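Local coordinates for protein putative enoyl-CoA hydratase/isomerase (Bordetella parapertussis, PDB 3ISA) that probably acts on acyl-CoA thioesters as a hydratase or isomerase of the crotonase superfamily, its exact substrate and reaction being unknown, at residues A16-T21 with D44-E49; L102-G107 with P187-A192; G143-R148 with D214-A219; Y124-A129 with A181-W186; D149-D154 with R172-V177. All blocks are in the same frame, centred on the assembly; numbering follows the deposited sequence.

Interaction 1. Residues A16-T21 with D44-E49; sequences AAWTFT and DAAHRE
W18 and A46 mark the closest approach of the two backbones, their CA atoms 7.6 Å apart. Strand 17-21 and helix 44-48 run almost exactly antiparallel, with their axes 10.5 Å from each other, so the last turn of the helix lies along the strand. The indole of W18 does most of the bridging. Its CG stands anti to the carbonyl carbon (chi1 -75°), which sends the six-membered ring out to the helix. There the methyl of A46 sits over one face in a CH-pi contact, CB lying 4.1 Å from the ring centroid and 29° off the normal. At the rim, A45 CB meets W18 CH2 at 3.9 Å. E49 reaches the indole edge in the ring plane, its OE1 3.3 Å from W18 CZ2, and the carboxylate is turned 79° against the ring. F20 adds a looser touch, presenting the edge of its ring, through CZ, to A46 CB at 4.4 Å. Outside the two segments R13 makes a cation-pi contact with W18, while V51 and L54 also pack on A46. The unit is the beta-alpha-beta crossover formed by strand 17-22, helix 33-48 and strand 53-58. Small alanines let the helix come close to the large ring, and the carboxylate oxygen at the indole edge faces C-H groups that carry slight positive charge, probably a mildly favourable electrostatic contact beside an otherwise apolar interface.

Interaction 2. Residues L102-G107 with P187-A192; sequences LALAHG and PALIDA
L102 and L104, two residues apart on strand 102-105, both point toward helix 187-192 and form a pair of bumps along which the helix lies. The segments run nearly antiparallel, at 169°, with axes 10.1 Å apart. I190 fits against both leucines. Its CG1 branch, anti to the carbonyl carbon (chi1 -66°), extends toward the strand and carries CD1 at its tip. The CD2 methyl of L102 comes against the root of this branch, 3.9 Å from I190 CG1, and the two side chains cross at about a right angle. Further along the branch, L104 CD1 meets I190 CD1 at 4.0 Å. L102 thus meets the isoleucine at CG1 and CA, and L104 lies along the outer part of the branch, against CG1 and CD1. The fork of L104 sits in the groove between the L189 and I190 side chains, one methyl against each: while CD1 takes I190, CD2 faces L189 CD1 at 4.3 Å. L189, one residue earlier on the helix, comes against that other side of the fork, and its carbonyl O lies 4.1 Å from L102 CD2. The contact is wholly apolar on its side chains and of modest extent. Neighbouring strands complete the surface: Y124 touches L102, L104 and L189, and V55 touches L104 and I190. Such branched aliphatic side chains interlocking between a helix and the parallel strands beneath it are characteristic of layered alpha/beta folds, here the beta-beta-alpha superhelix of the crotonase family, in which helix 186-197 flanks the main sheet.

Interaction 3. Residues G143-R148 with D214-A219; sequences GTRRFR and DDHDDA
The N-cap of helix 217-229 is H216, and its imidazole packs against R145 in the first turn of helix 144-151, at a polar junction that other subunits adjoin. The arginine runs across the imidazole rather than pointing at it. R145 CB approaches H216 CE1 at 3.4 Å, and R145 CD stands over the ring face in a CH-pi contact, 4.2 Å from the centroid and 23° off its normal. The arginine chain is extended from CG to NE, which carries its guanidinium on to A219. The A219 methyl lies over one guanidinium face, offset toward its rim, with A219 CB 3.5 Å from R145 NH1. A water in the guanidinium plane accepts from R145 NH2 at 2.9 Å and donates to A219 O, while NH1 has its salt bridge with D220. H216 ND1 is hydrogen-bonded to D220; NE2 lies against D149 OD2, probably also a hydrogen bond, though the distance is suspiciously short. Ahead of the helix, D215 OD1 accepts from D217 N at 3.0 Å, an Asx turn that shapes the chain just around H216. R146, bent at chi3 (-54°), reaches D217 through a second water, which accepts from R146 NH1 and donates to D217 OD1 at 2.7 Å. R146 NH1 also forms a salt bridge with E88 of helix 77-95. R148 NH2 lies 3.7 Å from H216 NE2, its guanidinium plane steeply inclined to the ring. V211 of a second subunit packs on R145 and R148, and R226 of a third subunit forms a salt bridge with D218.

Interaction 4. Residues Y124-A129 with A181-W186; sequences YCTPEA and AAQAQW
C125 and A181 are tied by a backbone hydrogen bond, A181 N to C125 O at 2.7 Å with an N-H...O angle of 160°. It sits where strand 122-125 and its parallel neighbour 179-180, the outermost strand of the main sheet within the chain, come to their ends. Alongside it, T126 CA makes a C-H...O contact with A181 O at 3.5 Å. The T126 methyl makes the side-chain contacts with Q183 and W186. Its CG2, anti to the carbonyl carbon, lies 3.8 Å from W186 CZ2, and the threonine and indole side chains cross at about a right angle. The same methyl touches Q183 CG at 3.8 Å, while P127 CD brushes the A181-A182 peptide. In the next shell, W186 NE1 donates to A181 O at 3.0 Å. This bond is bent, 135° at the hydrogen, and the nitrogen sits above the carbonyl plane. It nevertheless links the indole back to the start of its own loop, and Q183 CA rests over one ring face. A type I beta turn from T126 to A129, closed by A129 N to T126 O at 3.0 Å, directs the first segment away after the contact. Strand 122-125 lies beside strand 100-105, whose L104 packs on W186. After A181 and A182 comes a short 3-10 segment, 183-185, that leads into helix 186-197, whose L189 lies against Y124 and A181.

Interaction 5. Residues D149-D154 with R172-V177; sequences DIVGAD and RRIGFV
I150 is the first residue of 149-154 to reach the other segment. Its CG2 branch, anti to the backbone N, approaches G175 O at 3.5 Å and lies at the edge of the F176 ring, 4.1 Å from F176 CD1. A water lies 3.0 Å from I150 O and 3.1 Å from I174 O and can donate to either, but has more acceptors in reach than protons. V151 follows with the other main apolar contact. Its CG1 meets I174 CD1 at 3.7 Å, the two side chains lying side by side and pointing the same way, and the same methyl touches F176 CB at 4.1 Å. I174 holds its CG1 between backbone N and carbonyl carbon (chi1 69°), which lays that branch against V151. A second water lies 2.7 Å from V151 O and also within donating distance of I174 O, so the two backbones meet partly through water. Here the end of helix 144-151 meets the end of helix 168-173, which closes in a Schellman motif with G175 at positive phi (82°). Next comes G152, which, also at positive phi, occupies the N-cap position of helix 153-161. That following helix shares the contact, since A156 packs on V151 and I159 on I174. The F176 ring lies among other aromatic residues, edge-to-face with F147 and with F131, while R123 donates hydrogen bonds to the carbonyls of G175 and F176.

In the fold
Along the chain interaction 1 closes before the others open, while interactions 2 to 5 overlap: interaction 5 is nested inside the loops closed by 2, 3 and 4, and 4 lies within 2. Interactions 1, 2 and 4 all reach the six-stranded sheet. Interactions 2 and 4, centres 8 Å apart, are joined through adjacent strands 100-105 and 122-125; the centre of interaction 1 lies about 16 Å from that of interaction 2. Interactions 3 and 5, centres 14 Å apart, share helix 144-151, and D149 and H216 lie side by side, probably hydrogen-bonded, between them. Interactions 1 and 2 set helices against the sheet, interaction 4 ties the loop before helix 186-197 to a strand end, and 3 and 5 lie in the helical region bordering neighbouring subunits.

Interaction 1. Residues A16-T21 with D44-E49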
# COMPACT_ATOMS: atom_id res chain seq x y z
N ALA D 16 8.06 35.06 12.23
CA ALA D 16 6.95 34.11 11.97
C ALA D 16 6.80 33.67 10.51
O ALA D 16 6.07 32.72 10.22
CB ALA D 16 5.63 34.67 12.48
N ALA D 17 7.50 34.35 9.60
CA ALA D 17 7.24 34.18 8.16
C ALA D 17 8.38 34.61 7.27
O ALA D 17 8.98 35.68 7.49
CB ALA D 17 5.96 34.93 7.74
N TRP D 18 8.66 33.81 6.24
CA TRP D 18 9.51 34.24 5.13
C TRP D 18 8.61 34.43 3.93
O TRP D 18 7.74 33.60 3.65
CB TRP D 18 10.57 33.20 4.78
CG TRP D 18 11.72 33.11 5.73
CD1 TRP D 18 11.80 33.61 7.01
CD2 TRP D 18 12.96 32.44 5.49
NE1 TRP D 18 13.03 33.29 7.56
CE2 TRP D 18 13.76 32.57 6.65
CE3 TRP D 18 13.48 31.74 4.38
CZ2 TRP D 18 15.04 32.02 6.76
CZ3 TRP D 18 14.77 31.18 4.49
CH2 TRP D 18 15.54 31.33 5.67
N THR D 19 8.82 35.53 3.22
CA THR D 19 8.09 35.78 1.99
C THR D 19 9.03 35.63 0.80
O THR D 19 10.04 36.33 0.68
CB THR D 19 7.42 37.18 2.02
OG1 THR D 19 6.58 37.27 3.17
CG2 THR D 19 6.61 37.44 0.73
N PHE D 20 8.66 34.71 -0.08
CA PHE D 20 9.37 34.42 -1.31
C PHE D 20 8.67 35.13 -2.46
O PHE D 20 7.61 34.70 -2.92
CB PHE D 20 9.37 32.91 -1.58
CG PHE D 20 10.11 32.10 -0.55
CD1 PHE D 20 11.45 31.80 -0.71
CD2 PHE D 20 9.44 31.61 0.57
CE1 PHE D 20 12.15 31.03 0.24
CE2 PHE D 20 10.12 30.84 1.53
CZ PHE D 20 11.49 30.54 1.36
N THR D 21 9.27 36.22 -2.94
CA THR D 21 8.69 36.94 -4.05
C THR D 21 9.43 36.58 -5.33
O THR D 21 10.61 36.92 -5.49
CB THR D 21 8.70 38.48 -3.80
OG1 THR D 21 8.00 38.78 -2.59
CG2 THR D 21 8.06 39.23 -4.97
N ASP D 44 14.72 25.11 1.48
CA ASP D 44 15.59 24.26 2.32
C ASP D 44 16.10 25.01 3.56
O ASP D 44 16.12 24.45 4.65
CB ASP D 44 16.78 23.70 1.54
CG ASP D 44 16.37 22.62 0.54
OD1 ASP D 44 15.19 22.21 0.49
OD2 ASP D 44 17.25 22.17 -0.23
N ALA D 45 16.49 26.28 3.38
CA ALA D 45 16.98 27.11 4.48
C ALA D 45 15.86 27.37 5.49
O ALA D 45 16.08 27.27 6.69
CB ALA D 45 17.54 28.42 3.94
N ALA D 46 14.66 27.67 5.00
CA ALA D 46 13.49 27.86 5.86
C ALA D 46 13.13 26.60 6.68
O ALA D 46 12.72 26.72 7.84
CB ALA D 46 12.30 28.33 5.06
N HIS D 47 13.30 25.42 6.07
CA HIS D 47 13.04 24.18 6.78
C HIS D 47 14.09 23.94 7.88
O HIS D 47 13.75 23.52 8.98
CB HIS D 47 12.89 23.01 5.80
CG HIS D 47 11.70 23.13 4.89
ND1 HIS D 47 11.46 22.26 3.85
CD2 HIS D 47 10.68 24.03 4.87
CE1 HIS D 47 10.34 22.61 3.24
NE2 HIS D 47 9.86 23.69 3.83
N ARG D 48 15.35 24.25 7.59
CA ARG D 48 16.41 24.18 8.61
C ARG D 48 16.12 25.12 9.78
O ARG D 48 16.31 24.76 10.95
CB ARG D 48 17.78 24.49 8.00
CG ARG D 48 18.34 23.35 7.12
CD ARG D 48 19.85 23.54 6.85
NE ARG D 48 20.18 24.93 6.49
CZ ARG D 48 20.16 25.42 5.26
NH1 ARG D 48 19.85 24.64 4.22
NH2 ARG D 48 20.47 26.71 5.05
N GLU D 49 15.59 26.30 9.47
CA GLU D 49 15.37 27.34 10.47
C GLU D 49 13.96 27.25 11.09
O GLU D 49 13.58 28.05 11.96
CB GLU D 49 15.69 28.72 9.85
CG GLU D 49 17.20 28.79 9.42
CD GLU D 49 17.62 30.02 8.57
OE1 GLU D 49 17.28 31.15 8.95
OE2 GLU D 49 18.33 29.83 7.55

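Interaction 2. Residues L102-G107 with P187-A192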
# COMPACT_ATOMS: atom_id res chain seq x y z
N LEU D 102 1.50 29.62 2.22
CA LEU D 102 0.47 30.51 1.72
C LEU D 102 0.89 31.05 0.35
O LEU D 102 2.00 31.58 0.18
CB LEU D 102 0.24 31.67 2.71
CG LEU D 102 -0.57 32.92 2.27
CD1 LEU D 102 -1.99 32.54 1.97
CD2 LEU D 102 -0.55 34.00 3.34
N ALA D 103 0.00 30.95 -0.62
CA ALA D 103 0.29 31.50 -1.94
C ALA D 103 -0.75 32.56 -2.29
O ALA D 103 -1.92 32.42 -1.95
CB ALA D 103 0.32 30.42 -2.98
N LEU D 104 -0.30 33.60 -2.97
CA LEU D 104 -1.14 34.73 -3.31
C LEU D 104 -0.95 35.03 -4.79
O LEU D 104 0.12 35.51 -5.19
CB LEU D 104 -0.76 35.95 -2.46
CG LEU D 104 -0.90 35.83 -0.94
CD1 LEU D 104 -0.08 36.92 -0.24
CD2 LEU D 104 -2.35 35.86 -0.49
N ALA D 105 -1.95 34.68 -5.59
CA ALA D 105 -1.84 34.76 -7.05
C ALA D 105 -2.64 35.93 -7.60
O ALA D 105 -3.68 36.30 -7.05
CB ALA D 105 -2.32 33.49 -7.70
N HIS D 106 -2.14 36.48 -8.70
CA HIS D 106 -2.83 37.51 -9.45
C HIS D 106 -2.45 37.33 -10.90
O HIS D 106 -1.52 36.57 -11.20
CB HIS D 106 -2.54 38.92 -8.90
CG HIS D 106 -1.11 39.37 -9.06
ND1 HIS D 106 -0.06 38.79 -8.38
CD2 HIS D 106 -0.58 40.39 -9.78
CE1 HIS D 106 1.06 39.40 -8.71
NE2 HIS D 106 0.78 40.37 -9.56
N GLY D 107 -3.18 37.97 -11.81
CA GLY D 107 -2.85 37.92 -13.23
C GLY D 107 -3.00 36.53 -13.83
O GLY D 107 -3.67 35.65 -13.25
N PRO D 187 -1.86 41.74 3.07
CA PRO D 187 -1.18 41.83 4.37
C PRO D 187 -1.94 41.23 5.56
O PRO D 187 -1.33 40.53 6.38
CB PRO D 187 -0.95 43.35 4.55
CG PRO D 187 -0.80 43.84 3.15
CD PRO D 187 -1.88 43.07 2.41
N ALA D 188 -3.25 41.48 5.65
CA ALA D 188 -4.09 40.90 6.71
C ALA D 188 -4.16 39.36 6.64
O ALA D 188 -4.16 38.68 7.68
CB ALA D 188 -5.48 41.51 6.70
N LEU D 189 -4.22 38.82 5.42
CA LEU D 189 -4.21 37.37 5.22
C LEU D 189 -2.90 36.75 5.68
O LEU D 189 -2.88 35.66 6.27
CB LEU D 189 -4.49 37.01 3.75
CG LEU D 189 -5.89 37.28 3.21
CD1 LEU D 189 -5.92 36.97 1.71
CD2 LEU D 189 -6.95 36.48 3.96
N ILE D 190 -1.80 37.46 5.44
CA ILE D 190 -0.48 37.00 5.87
C ILE D 190 -0.39 36.96 7.39
O ILE D 190 0.05 35.95 7.98
CB ILE D 190 0.66 37.85 5.25
CG1 ILE D 190 0.69 37.64 3.74
CG2 ILE D 190 2.03 37.49 5.89
CD1 ILE D 190 1.57 38.62 2.97
N ASP D 191 -0.86 38.03 8.03
CA ASP D 191 -0.91 38.09 9.48
C ASP D 191 -1.75 36.95 10.07
O ASP D 191 -1.34 36.33 11.05
CB ASP D 191 -1.45 39.45 9.96
CG ASP D 191 -0.45 40.60 9.76
OD1 ASP D 191 0.76 40.36 9.57
OD2 ASP D 191 -0.89 41.77 9.81
N ALA D 192 -2.91 36.67 9.45
CA ALA D 192 -3.77 35.58 9.91
C ALA D 192 -3.08 34.22 9.76
O ALA D 192 -3.15 33.37 10.66
CB ALA D 192 -5.11 35.60 9.17

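Interaction 3. Residues G143-R148 with D214-A219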
# COMPACT_ATOMS: atom_id res chain seq x y z
N GLY D 143 2.35 17.84 -11.62
CA GLY D 143 1.39 18.34 -10.62
C GLY D 143 0.03 17.66 -10.67
O GLY D 143 -0.90 18.05 -9.95
N THR D 144 -0.07 16.61 -11.49
CA THR D 144 -1.37 16.03 -11.85
C THR D 144 -2.14 15.48 -10.64
O THR D 144 -3.30 15.86 -10.41
CB THR D 144 -1.20 14.96 -12.97
OG1 THR D 144 -0.43 15.50 -14.07
CG2 THR D 144 -2.57 14.47 -13.46
N ARG D 145 -1.50 14.61 -9.87
CA ARG D 145 -2.15 14.00 -8.71
C ARG D 145 -2.42 14.99 -7.60
O ARG D 145 -3.45 14.89 -6.92
CB ARG D 145 -1.31 12.85 -8.16
CG ARG D 145 -1.25 11.64 -9.09
CD ARG D 145 -0.74 10.44 -8.32
NE ARG D 145 -0.54 9.27 -9.18
CZ ARG D 145 0.54 9.04 -9.92
NH1 ARG D 145 1.55 9.93 -9.94
NH2 ARG D 145 0.59 7.92 -10.64
N ARG D 146 -1.50 15.94 -7.40
CA ARG D 146 -1.73 17.01 -6.40
C ARG D 146 -2.92 17.86 -6.76
O ARG D 146 -3.73 18.21 -5.88
CB ARG D 146 -0.48 17.87 -6.17
CG ARG D 146 0.60 17.17 -5.29
CD ARG D 146 1.80 18.10 -4.93
NE ARG D 146 2.40 18.67 -6.14
CZ ARG D 146 3.35 18.11 -6.87
NH1 ARG D 146 3.92 16.96 -6.52
NH2 ARG D 146 3.77 18.72 -7.97
N PHE D 147 -3.06 18.18 -8.04
CA PHE D 147 -4.23 18.94 -8.46
C PHE D 147 -5.51 18.12 -8.27
O PHE D 147 -6.50 18.63 -7.74
CB PHE D 147 -4.07 19.45 -9.89
CG PHE D 147 -5.20 20.35 -10.34
CD1 PHE D 147 -5.38 21.61 -9.77
CD2 PHE D 147 -6.06 19.93 -11.37
CE1 PHE D 147 -6.43 22.43 -10.20
CE2 PHE D 147 -7.08 20.75 -11.81
CZ PHE D 147 -7.28 21.99 -11.23
N ARG D 148 -5.45 16.83 -8.61
CA ARG D 148 -6.53 15.88 -8.35
C ARG D 148 -6.97 15.84 -6.87
O ARG D 148 -8.17 15.91 -6.57
CB ARG D 148 -6.14 14.48 -8.82
CG ARG D 148 -7.18 13.40 -8.52
CD ARG D 148 -6.50 12.06 -8.46
NE ARG D 148 -5.60 11.95 -7.32
CZ ARG D 148 -4.75 10.94 -7.15
NH1 ARG D 148 -4.68 9.97 -8.06
NH2 ARG D 148 -3.97 10.90 -6.07
N ASP D 214 -1.56 13.41 1.80
CA ASP D 214 -1.56 12.22 0.94
C ASP D 214 -0.21 12.19 0.20
O ASP D 214 -0.03 12.92 -0.78
CB ASP D 214 -2.72 12.30 -0.08
CG ASP D 214 -2.94 11.00 -0.84
OD1 ASP D 214 -2.20 10.02 -0.61
OD2 ASP D 214 -3.89 10.95 -1.67
N ASP D 215 0.72 11.38 0.67
CA ASP D 215 2.05 11.34 0.07
C ASP D 215 2.08 10.35 -1.11
O ASP D 215 2.07 9.14 -0.92
CB ASP D 215 3.09 10.99 1.14
CG ASP D 215 4.49 10.78 0.58
OD1 ASP D 215 4.75 11.14 -0.59
OD2 ASP D 215 5.34 10.24 1.33
N HIS D 216 2.12 10.89 -2.33
CA HIS D 216 2.43 10.09 -3.53
C HIS D 216 3.61 10.71 -4.30
O HIS D 216 3.60 10.76 -5.54
CB HIS D 216 1.18 9.90 -4.42
CG HIS D 216 0.27 11.08 -4.44
ND1 HIS D 216 0.58 12.25 -5.10
CD2 HIS D 216 -0.93 11.29 -3.84
CE1 HIS D 216 -0.39 13.13 -4.91
NE2 HIS D 216 -1.31 12.57 -4.15
N ASP D 217 4.63 11.14 -3.55
CA ASP D 217 5.81 11.82 -4.10
C ASP D 217 6.56 10.97 -5.15
O ASP D 217 6.91 11.46 -6.22
CB ASP D 217 6.78 12.27 -2.98
CG ASP D 217 6.28 13.49 -2.20
OD1 ASP D 217 5.34 14.18 -2.65
OD2 ASP D 217 6.86 13.80 -1.13
N ASP D 218 6.80 9.70 -4.84
CA ASP D 218 7.53 8.83 -5.76
C ASP D 218 6.77 8.59 -7.05
O ASP D 218 7.33 8.72 -8.13
CB ASP D 218 7.91 7.51 -5.10
CG ASP D 218 9.08 7.65 -4.14
OD1 ASP D 218 9.60 8.77 -3.99
OD2 ASP D 218 9.48 6.64 -3.54
N ALA D 219 5.48 8.30 -6.93
CA ALA D 219 4.61 8.17 -8.11
C ALA D 219 4.62 9.45 -8.95
O ALA D 219 4.70 9.37 -10.18
CB ALA D 219 3.19 7.79 -7.69
O HOH W 1 3.08 7.16 -11.91
O HOH W 2 3.42 14.95 -4.44

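Interaction 4. Residues Y124-A129 with A181-W186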
# COMPACT_ATOMS: atom_id res chain seq x y z
N TYR D 124 -4.99 31.92 -2.14
CA TYR D 124 -5.88 33.05 -2.42
C TYR D 124 -5.51 33.65 -3.76
O TYR D 124 -4.35 33.60 -4.18
CB TYR D 124 -5.77 34.13 -1.34
CG TYR D 124 -6.30 33.73 0.02
CD1 TYR D 124 -7.63 33.96 0.37
CD2 TYR D 124 -5.46 33.14 0.97
CE1 TYR D 124 -8.12 33.61 1.62
CE2 TYR D 124 -5.94 32.78 2.22
CZ TYR D 124 -7.27 33.02 2.54
OH TYR D 124 -7.75 32.66 3.78
N CYS D 125 -6.49 34.23 -4.45
CA CYS D 125 -6.17 34.98 -5.66
C CYS D 125 -7.04 36.23 -5.80
O CYS D 125 -8.05 36.35 -5.12
CB CYS D 125 -6.27 34.09 -6.91
SG CYS D 125 -7.95 33.59 -7.36
N THR D 126 -6.62 37.14 -6.67
CA THR D 126 -7.43 38.31 -7.02
C THR D 126 -8.64 37.85 -7.86
O THR D 126 -8.56 36.84 -8.55
CB THR D 126 -6.61 39.36 -7.81
OG1 THR D 126 -5.98 38.75 -8.95
CG2 THR D 126 -5.58 40.05 -6.92
N PRO D 127 -9.78 38.58 -7.79
CA PRO D 127 -10.97 38.20 -8.59
C PRO D 127 -10.72 38.12 -10.10
O PRO D 127 -11.45 37.42 -10.80
CB PRO D 127 -11.97 39.32 -8.30
CG PRO D 127 -11.56 39.88 -7.01
CD PRO D 127 -10.06 39.77 -6.96
N GLU D 128 -9.69 38.82 -10.58
CA GLU D 128 -9.34 38.85 -12.00
C GLU D 128 -8.29 37.80 -12.41
O GLU D 128 -7.92 37.73 -13.58
CB GLU D 128 -8.86 40.26 -12.38
CG GLU D 128 -9.80 41.41 -11.99
CD GLU D 128 -9.58 41.93 -10.55
OE1 GLU D 128 -8.67 41.42 -9.85
OE2 GLU D 128 -10.32 42.84 -10.14
N ALA D 129 -7.81 37.00 -11.46
CA ALA D 129 -6.74 36.02 -11.73
C ALA D 129 -7.21 34.85 -12.61
O ALA D 129 -8.39 34.49 -12.60
CB ALA D 129 -6.14 35.50 -10.42
N ALA D 181 -9.43 37.58 -3.09
CA ALA D 181 -9.05 38.71 -2.25
C ALA D 181 -8.19 39.67 -3.04
O ALA D 181 -7.21 39.26 -3.68
CB ALA D 181 -8.30 38.23 -1.01
N ALA D 182 -8.57 40.94 -3.00
CA ALA D 182 -7.80 42.02 -3.62
C ALA D 182 -6.44 42.09 -2.93
O ALA D 182 -6.31 41.70 -1.76
CB ALA D 182 -8.55 43.35 -3.49
N GLN D 183 -5.43 42.59 -3.65
CA GLN D 183 -4.07 42.73 -3.10
C GLN D 183 -3.99 43.55 -1.81
O GLN D 183 -3.13 43.27 -0.97
CB GLN D 183 -3.12 43.27 -4.16
CG GLN D 183 -2.91 42.29 -5.31
CD GLN D 183 -1.77 42.68 -6.24
OE1 GLN D 183 -0.67 42.97 -5.79
NE2 GLN D 183 -2.04 42.67 -7.54
N ALA D 184 -4.90 44.51 -1.66
CA ALA D 184 -4.98 45.33 -0.44
C ALA D 184 -5.30 44.52 0.84
O ALA D 184 -4.92 44.93 1.94
CB ALA D 184 -5.99 46.47 -0.62
N GLN D 185 -5.97 43.38 0.67
CA GLN D 185 -6.30 42.47 1.78
C GLN D 185 -5.21 41.44 2.08
O GLN D 185 -5.28 40.72 3.08
CB GLN D 185 -7.61 41.73 1.48
CG GLN D 185 -8.89 42.48 1.90
CD GLN D 185 -9.09 43.80 1.17
OE1 GLN D 185 -9.49 43.83 -0.00
NE2 GLN D 185 -8.81 44.91 1.86
N TRP D 186 -4.20 41.37 1.22
CA TRP D 186 -3.13 40.38 1.37
C TRP D 186 -2.30 40.51 2.67
O TRP D 186 -2.07 39.48 3.33
CB TRP D 186 -2.26 40.31 0.11
CG TRP D 186 -2.96 39.70 -1.10
CD1 TRP D 186 -4.26 39.29 -1.19
CD2 TRP D 186 -2.37 39.43 -2.39
NE1 TRP D 186 -4.52 38.78 -2.44
CE2 TRP D 186 -3.38 38.86 -3.20
CE3 TRP D 186 -1.09 39.63 -2.94
CZ2 TRP D 186 -3.15 38.48 -4.52
CZ3 TRP D 186 -0.86 39.25 -4.26
CH2 TRP D 186 -1.89 38.68 -5.03

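Interaction 5. Residues D149-D154 with R172-V177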
# COMPACT_ATOMS: atom_id res chain seq x y z
N ASP D 149 -6.00 15.77 -5.96
CA ASP D 149 -6.23 15.69 -4.51
C ASP D 149 -7.00 16.90 -3.98
O ASP D 149 -7.77 16.77 -3.03
CB ASP D 149 -4.91 15.54 -3.77
CG ASP D 149 -4.30 14.15 -3.92
OD1 ASP D 149 -4.93 13.24 -4.52
OD2 ASP D 149 -3.19 13.94 -3.42
N ILE D 150 -6.79 18.05 -4.62
CA ILE D 150 -7.46 19.29 -4.24
C ILE D 150 -8.91 19.34 -4.78
O ILE D 150 -9.84 19.53 -4.00
CB ILE D 150 -6.67 20.52 -4.73
CG1 ILE D 150 -5.32 20.62 -4.02
CG2 ILE D 150 -7.50 21.83 -4.58
CD1 ILE D 150 -4.31 21.56 -4.74
N VAL D 151 -9.07 19.18 -6.09
CA VAL D 151 -10.34 19.45 -6.76
C VAL D 151 -11.19 18.20 -7.06
O VAL D 151 -12.33 18.32 -7.49
CB VAL D 151 -10.14 20.25 -8.09
CG1 VAL D 151 -9.41 21.59 -7.85
CG2 VAL D 151 -9.40 19.39 -9.13
N GLY D 152 -10.64 17.00 -6.84
CA GLY D 152 -11.34 15.76 -7.14
C GLY D 152 -11.02 15.31 -8.56
O GLY D 152 -10.74 16.13 -9.44
N ALA D 153 -11.03 13.99 -8.78
CA ALA D 153 -10.66 13.39 -10.08
C ALA D 153 -11.53 13.84 -11.25
O ALA D 153 -11.03 14.01 -12.37
CB ALA D 153 -10.65 11.86 -9.99
N ASP D 154 -12.82 14.05 -11.00
CA ASP D 154 -13.76 14.56 -12.02
C ASP D 154 -13.34 15.94 -12.54
O ASP D 154 -13.13 16.13 -13.75
CB ASP D 154 -15.19 14.60 -11.46
CG ASP D 154 -16.24 14.95 -12.51
OD1 ASP D 154 -16.78 14.01 -13.14
OD2 ASP D 154 -16.53 16.15 -12.71
N ARG D 172 -12.48 29.13 -7.12
CA ARG D 172 -13.18 29.15 -5.83
C ARG D 172 -14.21 28.03 -5.68
O ARG D 172 -14.21 27.33 -4.66
CB ARG D 172 -13.80 30.53 -5.53
CG ARG D 172 -13.94 30.82 -4.03
CD ARG D 172 -15.22 31.57 -3.68
NE ARG D 172 -15.09 33.02 -3.84
CZ ARG D 172 -15.54 33.71 -4.89
NH1 ARG D 172 -15.37 35.03 -4.93
NH2 ARG D 172 -16.17 33.10 -5.89
N ARG D 173 -15.06 27.86 -6.70
CA ARG D 173 -16.08 26.81 -6.71
C ARG D 173 -15.51 25.41 -6.49
O ARG D 173 -16.04 24.66 -5.66
CB ARG D 173 -16.89 26.88 -8.01
CG ARG D 173 -18.13 27.78 -7.92
CD ARG D 173 -18.41 28.53 -9.22
NE ARG D 173 -18.11 27.75 -10.42
CZ ARG D 173 -17.78 28.28 -11.60
NH1 ARG D 173 -17.51 27.50 -12.63
NH2 ARG D 173 -17.70 29.60 -11.73
N ILE D 174 -14.43 25.08 -7.19
CA ILE D 174 -13.84 23.75 -7.12
C ILE D 174 -12.90 23.55 -5.91
O ILE D 174 -12.35 22.46 -5.72
CB ILE D 174 -13.15 23.38 -8.46
CG1 ILE D 174 -11.90 24.25 -8.68
CG2 ILE D 174 -14.14 23.53 -9.62
CD1 ILE D 174 -11.20 24.02 -10.02
N GLY D 175 -12.72 24.60 -5.10
CA GLY D 175 -11.90 24.52 -3.89
C GLY D 175 -10.40 24.68 -4.15
O GLY D 175 -9.58 24.38 -3.28
N PHE D 176 -10.05 25.18 -5.34
CA PHE D 176 -8.66 25.46 -5.68
C PHE D 176 -8.14 26.70 -4.93
O PHE D 176 -6.95 26.79 -4.62
CB PHE D 176 -8.46 25.57 -7.20
CG PHE D 176 -7.01 25.58 -7.63
CD1 PHE D 176 -6.17 24.51 -7.31
CD2 PHE D 176 -6.48 26.65 -8.33
CE1 PHE D 176 -4.81 24.52 -7.70
CE2 PHE D 176 -5.13 26.68 -8.72
CZ PHE D 176 -4.30 25.61 -8.40
N VAL D 177 -9.02 27.66 -4.64
CA VAL D 177 -8.66 28.79 -3.77
C VAL D 177 -9.59 28.85 -2.56
O VAL D 177 -10.76 28.43 -2.66
CB VAL D 177 -8.58 30.17 -4.51
CG1 VAL D 177 -7.49 30.16 -5.59
CG2 VAL D 177 -9.92 30.57 -5.13
O HOH W 3 -12.70 20.23 -3.58
O HOH W 4 -13.92 20.31 -6.70